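Local coordinates for protein neuroglobin (Symsagittifera roscoffensis, PDB 4B4Y) that binds haem and, at the haem, molecular oxygen, as a globin probably linked to oxygen handling in the nervous system of an acoel worm, at residues M7-M18 with L83-K91. Sequence-based numbering, arbitrary orientation.
Sequences MQVSEEQQSLIM and LVDLNGVKK
M7 sets its side chain beside the K90 ammonium, with M7 CG 4.4 Å from K90 NZ. One water donates to both M7 O and L86 O. M7 also lays its side chain on I147 and V150 of helix 135-153. The amide of Q8 stacks on that of N87, the two planes 18° apart, with Q8 OE1 3.6 Å from N87 CG. V9 is gripped through its backbone at both ends. V9 N donates to N87 OD1 at 2.8 Å, in the carbonyl plane and on a lone pair. N87 ND2 returns a nearly straight bond to V9 O at 2.9 Å, and this acceptor lies close to the plane of the N87 amide. The pair fixes the rotation of that amide. An alanine in place of N87 would probably leave V9 N and V9 O without these partners and take away the amide that Q8 stacks on. V9 CG2 also packs on L86 CB, 4.0 Å away. S10 and Q13 then form a capping box that starts helix 11-24. Q14 has CG anti to its own N (chi1 -176°) and bends at chi2, which brings its amide up to the backbone of L83 and L86. I17 CG1 rests 4.2 Å from L86 CD1, and I17 CG2 lies near L83 CB. M18 runs across V84, nearly perpendicular to it, with SD 3.7 Å from V84 CG2. L83 also touches W141 of helix 135-153. The two-way N87 bond and the apolar packing tie the A helix and its lead-in to the EF corner of the globin fold, just after the E helix (66-83).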
ATOM      1  N   MET A   7     -18.897  23.037   7.580  1.00 74.12           N
ATOM      2  CA  MET A   7     -18.489  21.598   7.625  1.00 70.42           C
ATOM      3  C   MET A   7     -19.152  20.811   8.803  1.00 67.74           C
ATOM      4  O   MET A   7     -18.504  19.948   9.464  1.00 66.33           O
ATOM      5  CB  MET A   7     -16.964  21.603   7.893  1.00 71.74           C
ATOM      6  CG  MET A   7     -16.265  20.267   8.314  1.00 72.94           C
ATOM      7  SD  MET A   7     -15.137  19.473   7.056  1.00 73.11           S
ATOM      8  CE  MET A   7     -15.922  19.963   5.469  1.00 74.68           C
ATOM      9  N   GLN A   8     -20.408  21.145   9.101  1.00 62.88           N
ATOM     10  CA  GLN A   8     -21.103  20.606  10.257  1.00 60.24           C
ATOM     11  C   GLN A   8     -22.435  20.116   9.763  1.00 56.62           C
ATOM     12  O   GLN A   8     -23.066  20.769   8.940  1.00 55.52           O
ATOM     13  CB  GLN A   8     -21.361  21.708  11.305  1.00 60.97           C
ATOM     14  CG  GLN A   8     -20.097  22.198  12.065  1.00 65.90           C
ATOM     15  CD  GLN A   8     -19.836  21.404  13.373  1.00 69.79           C
ATOM     16  OE1 GLN A   8     -20.669  21.427  14.300  1.00 68.44           O
ATOM     17  NE2 GLN A   8     -18.677  20.707  13.447  1.00 69.15           N
ATOM     18  N   VAL A   9     -22.897  18.995  10.270  1.00 52.48           N
ATOM     19  CA  VAL A   9     -24.215  18.563   9.872  1.00 49.21           C
ATOM     20  C   VAL A   9     -25.220  18.915  10.962  1.00 49.39           C
ATOM     21  O   VAL A   9     -24.887  18.909  12.128  1.00 49.66           O
ATOM     22  CB  VAL A   9     -24.281  17.040   9.593  1.00 48.07           C
ATOM     23  CG1 VAL A   9     -23.295  16.675   8.506  1.00 44.93           C
ATOM     24  CG2 VAL A   9     -24.092  16.194  10.899  1.00 41.38           C
ATOM     25  N   SER A  10     -26.460  19.151  10.579  1.00 48.37           N
ATOM     26  CA  SER A  10     -27.505  19.328  11.545  1.00 47.93           C
ATOM     27  C   SER A  10     -27.692  18.013  12.347  1.00 48.38           C
ATOM     28  O   SER A  10     -27.275  16.910  11.897  1.00 48.94           O
ATOM     29  CB  SER A  10     -28.806  19.734  10.839  1.00 46.64           C
ATOM     30  OG  SER A  10     -29.482  18.559  10.357  1.00 48.16           O
ATOM     31  N   GLU A  11     -28.362  18.129  13.496  1.00 45.60           N
ATOM     32  CA  GLU A  11     -28.654  17.009  14.342  1.00 44.13           C
ATOM     33  C   GLU A  11     -29.573  16.106  13.604  1.00 41.88           C
ATOM     34  O   GLU A  11     -29.461  14.885  13.693  1.00 41.60           O
ATOM     35  CB  GLU A  11     -29.306  17.553  15.667  1.00 45.52           C
ATOM     36  CG  GLU A  11     -30.174  16.624  16.500  0.50 44.31           C
ATOM     37  CD  GLU A  11     -30.721  17.309  17.798  0.50 47.28           C
ATOM     38  OE1 GLU A  11     -30.120  18.328  18.283  0.50 43.68           O
ATOM     39  OE2 GLU A  11     -31.753  16.807  18.320  0.50 44.57           O
ATOM     40  N   GLU A  12     -30.508  16.697  12.872  1.00 40.27           N
ATOM     41  CA  GLU A  12     -31.424  15.884  12.041  1.00 40.24           C
ATOM     42  C   GLU A  12     -30.679  15.074  10.921  1.00 38.00           C
ATOM     43  O   GLU A  12     -30.970  13.909  10.717  1.00 39.82           O
ATOM     44  CB  GLU A  12     -32.517  16.760  11.433  1.00 41.16           C
ATOM     45  CG  GLU A  12     -33.607  15.944  10.639  1.00 45.99           C
ATOM     46  CD  GLU A  12     -34.316  14.858  11.481  1.00 53.99           C
ATOM     47  OE1 GLU A  12     -34.231  14.913  12.745  1.00 56.17           O
ATOM     48  OE2 GLU A  12     -34.974  13.938  10.878  1.00 57.30           O
ATOM     49  N   GLN A  13     -29.643  15.649  10.327  1.00 36.34           N
ATOM     50  CA  GLN A  13     -28.803  14.934   9.309  1.00 36.47           C
ATOM     51  C   GLN A  13     -28.036  13.789   9.974  1.00 35.78           C
ATOM     52  O   GLN A  13     -28.110  12.640   9.515  1.00 37.63           O
ATOM     53  CB  GLN A  13     -27.858  15.919   8.588  1.00 35.12           C
ATOM     54  CG  GLN A  13     -28.646  16.798   7.673  1.00 34.24           C
ATOM     55  CD  GLN A  13     -27.813  17.830   6.978  1.00 38.88           C
ATOM     56  OE1 GLN A  13     -26.880  18.371   7.545  1.00 41.97           O
ATOM     57  NE2 GLN A  13     -28.185  18.153   5.740  1.00 40.17           N
ATOM     58  N   GLN A  14     -27.393  14.061  11.116  1.00 36.32           N
ATOM     59  CA  GLN A  14     -26.741  12.985  11.943  1.00 34.29           C
ATOM     60  C   GLN A  14     -27.678  11.878  12.195  1.00 34.27           C
ATOM     61  O   GLN A  14     -27.373  10.668  11.959  1.00 35.75           O
ATOM     62  CB  GLN A  14     -26.141  13.558  13.215  1.00 34.81           C
ATOM     63  CG  GLN A  14     -25.391  12.532  14.047  1.00 34.42           C
ATOM     64  CD  GLN A  14     -24.195  11.893  13.260  1.00 36.47           C
ATOM     65  OE1 GLN A  14     -24.312  10.764  12.755  1.00 35.43           O
ATOM     66  NE2 GLN A  14     -23.079  12.592  13.192  1.00 27.80           N
ATOM     67  N   SER A  15     -28.881  12.243  12.581  1.00 34.17           N
ATOM     68  CA  SER A  15     -29.823  11.204  12.949  1.00 35.60           C
ATOM     69  C   SER A  15     -30.252  10.392  11.708  1.00 36.32           C
ATOM     70  O   SER A  15     -30.392   9.155  11.765  1.00 37.90           O
ATOM     71  CB  SER A  15     -31.095  11.870  13.626  1.00 35.91           C
ATOM     72  OG  SER A  15     -32.126  10.851  13.696  1.00 39.20           O
ATOM     73  N   LEU A  16     -30.563  11.073  10.597  1.00 36.29           N
ATOM     74  CA  LEU A  16     -30.923  10.327   9.301  1.00 37.08           C
ATOM     75  C   LEU A  16     -29.797   9.360   8.887  1.00 35.80           C
ATOM     76  O   LEU A  16     -30.057   8.224   8.521  1.00 36.65           O
ATOM     77  CB  LEU A  16     -31.205  11.292   8.129  1.00 34.58           C
ATOM     78  CG  LEU A  16     -32.449  12.142   8.320  1.00 36.57           C
ATOM     79  CD1 LEU A  16     -32.495  13.361   7.302  1.00 36.64           C
ATOM     80  CD2 LEU A  16     -33.724  11.209   8.287  1.00 32.98           C
ATOM     81  N   ILE A  17     -28.540   9.805   9.014  1.00 36.50           N
ATOM     82  CA  ILE A  17     -27.392   8.935   8.737  1.00 37.00           C
ATOM     83  C   ILE A  17     -27.355   7.699   9.671  1.00 38.55           C
ATOM     84  O   ILE A  17     -27.182   6.537   9.212  1.00 38.16           O
ATOM     85  CB  ILE A  17     -26.056   9.671   8.968  1.00 36.82           C
ATOM     86  CG1 ILE A  17     -25.897  10.861   8.034  1.00 38.88           C
ATOM     87  CG2 ILE A  17     -24.946   8.672   8.810  1.00 34.95           C
ATOM     88  CD1 ILE A  17     -25.602  10.455   6.637  1.00 38.75           C
ATOM     89  N   MET A  18     -27.464   7.950  10.992  1.00 38.93           N
ATOM     90  CA  MET A  18     -27.468   6.826  11.958  1.00 39.11           C
ATOM     91  C   MET A  18     -28.580   5.854  11.633  1.00 38.43           C
ATOM     92  O   MET A  18     -28.376   4.626  11.669  1.00 37.72           O
ATOM     93  CB  MET A  18     -27.587   7.315  13.413  1.00 40.03           C
ATOM     94  CG  MET A  18     -26.311   7.897  13.825  1.00 42.83           C
ATOM     95  SD  MET A  18     -25.220   6.529  14.214  1.00 51.55           S
ATOM     96  CE  MET A  18     -24.333   7.414  15.492  1.00 52.98           C
ATOM     97  N   LEU A  83     -18.917   8.472  10.236  1.00 31.88           N
ATOM     98  CA  LEU A  83     -20.380   8.599   9.999  1.00 32.77           C
ATOM     99  C   LEU A  83     -21.131   8.659  11.348  1.00 35.63           C
ATOM    100  O   LEU A  83     -22.160   9.346  11.518  1.00 34.89           O
ATOM    101  CB  LEU A  83     -20.895   7.390   9.211  1.00 30.87           C
ATOM    102  CG  LEU A  83     -20.567   7.220   7.662  1.00 31.51           C
ATOM    103  CD1 LEU A  83     -21.310   5.913   7.123  1.00 27.66           C
ATOM    104  CD2 LEU A  83     -21.076   8.441   6.992  1.00 27.15           C
ATOM    105  N   VAL A  84     -20.547   7.979  12.317  1.00 36.45           N
ATOM    106  CA  VAL A  84     -21.210   7.716  13.543  1.00 37.94           C
ATOM    107  C   VAL A  84     -21.041   8.957  14.444  1.00 39.87           C
ATOM    108  O   VAL A  84     -21.803   9.211  15.324  1.00 41.73           O
ATOM    109  CB  VAL A  84     -20.695   6.306  13.955  1.00 39.04           C
ATOM    110  CG1 VAL A  84     -19.716   6.263  15.107  1.00 33.37           C
ATOM    111  CG2 VAL A  84     -21.757   5.309  13.806  1.00 33.09           C
ATOM    112  N   ASP A  85     -20.123   9.845  14.126  1.00 40.49           N
ATOM    113  CA  ASP A  85     -20.040  11.094  14.893  1.00 39.19           C
ATOM    114  C   ASP A  85     -19.463  12.188  13.985  1.00 38.61           C
ATOM    115  O   ASP A  85     -18.291  12.584  14.111  1.00 37.01           O
ATOM    116  CB  ASP A  85     -19.175  10.893  16.159  1.00 40.47           C
ATOM    117  CG  ASP A  85     -18.966  12.213  16.994  1.00 43.24           C
ATOM    118  OD1 ASP A  85     -19.646  13.277  16.788  1.00 42.60           O
ATOM    119  OD2 ASP A  85     -18.041  12.190  17.836  1.00 46.95           O
ATOM    120  N   LEU A  86     -20.292  12.707  13.080  1.00 39.17           N
ATOM    121  CA  LEU A  86     -19.760  13.565  11.978  1.00 40.17           C
ATOM    122  C   LEU A  86     -19.165  14.838  12.443  1.00 40.71           C
ATOM    123  O   LEU A  86     -18.118  15.262  11.913  1.00 41.25           O
ATOM    124  CB  LEU A  86     -20.790  13.858  10.887  1.00 38.14           C
ATOM    125  CG  LEU A  86     -20.940  12.619   9.984  1.00 38.53           C
ATOM    126  CD1 LEU A  86     -22.309  12.535   9.312  1.00 32.04           C
ATOM    127  CD2 LEU A  86     -19.777  12.440   8.956  1.00 31.23           C
ATOM    128  N   ASN A  87     -19.819  15.464  13.423  1.00 43.43           N
ATOM    129  CA  ASN A  87     -19.346  16.758  13.957  1.00 47.39           C
ATOM    130  C   ASN A  87     -18.095  16.692  14.860  1.00 49.01           C
ATOM    131  O   ASN A  87     -17.347  17.673  14.976  1.00 49.62           O
ATOM    132  CB  ASN A  87     -20.504  17.516  14.635  1.00 48.43           C
ATOM    133  CG  ASN A  87     -21.536  18.032  13.600  1.00 48.89           C
ATOM    134  OD1 ASN A  87     -21.207  18.195  12.412  1.00 46.34           O
ATOM    135  ND2 ASN A  87     -22.782  18.250  14.042  1.00 48.35           N
ATOM    136  N   GLY A  88     -17.845  15.522  15.426  1.00 51.35           N
ATOM    137  CA  GLY A  88     -16.745  15.314  16.356  1.00 56.12           C
ATOM    138  C   GLY A  88     -15.580  14.592  15.695  1.00 59.74           C
ATOM    139  O   GLY A  88     -14.706  13.983  16.379  1.00 59.61           O
ATOM    140  N   VAL A  89     -15.571  14.689  14.360  1.00 62.29           N
ATOM    141  CA  VAL A  89     -14.629  13.975  13.506  1.00 64.74           C
ATOM    142  C   VAL A  89     -13.147  14.314  13.854  1.00 66.91           C
ATOM    143  O   VAL A  89     -12.265  13.422  13.783  1.00 66.59           O
ATOM    144  CB  VAL A  89     -15.012  14.169  11.970  1.00 64.59           C
ATOM    145  CG1 VAL A  89     -14.375  15.363  11.403  1.00 63.83           C
ATOM    146  CG2 VAL A  89     -14.681  12.978  11.170  1.00 63.69           C
ATOM    147  N   LYS A  90     -12.878  15.562  14.261  1.00 69.11           N
ATOM    148  CA  LYS A  90     -11.509  15.950  14.697  1.00 71.69           C
ATOM    149  C   LYS A  90     -10.846  15.072  15.789  1.00 72.85           C
ATOM    150  O   LYS A  90      -9.636  15.124  15.926  1.00 73.61           O
ATOM    151  CB  LYS A  90     -11.404  17.445  15.041  0.50 71.43           C
ATOM    152  CG  LYS A  90     -11.095  18.321  13.831  0.50 73.50           C
ATOM    153  CD  LYS A  90     -12.342  18.590  12.974  0.50 76.08           C
ATOM    154  CE  LYS A  90     -12.066  19.652  11.907  0.50 77.41           C
ATOM    155  NZ  LYS A  90     -13.295  20.452  11.573  0.50 77.86           N
ATOM    156  N   LYS A  91     -11.614  14.257  16.531  1.00 74.59           N
ATOM    157  CA  LYS A  91     -11.045  13.251  17.473  1.00 76.29           C
ATOM    158  C   LYS A  91     -10.195  12.177  16.790  1.00 77.08           C
ATOM    159  O   LYS A  91      -9.335  11.541  17.432  1.00 76.90           O
ATOM    160  CB  LYS A  91     -12.137  12.545  18.302  0.50 76.14           C
ATOM    161  CG  LYS A  91     -12.256  13.082  19.719  0.50 77.74           C
ATOM    162  CD  LYS A  91     -12.437  11.975  20.769  0.50 80.04           C
ATOM    163  CE  LYS A  91     -12.633  12.582  22.166  0.50 80.82           C
ATOM    164  NZ  LYS A  91     -12.871  11.561  23.227  0.50 79.98           N
TER
HETATM  165  O   HOH W   1     -16.969  17.770  11.087  1.00 48.16           O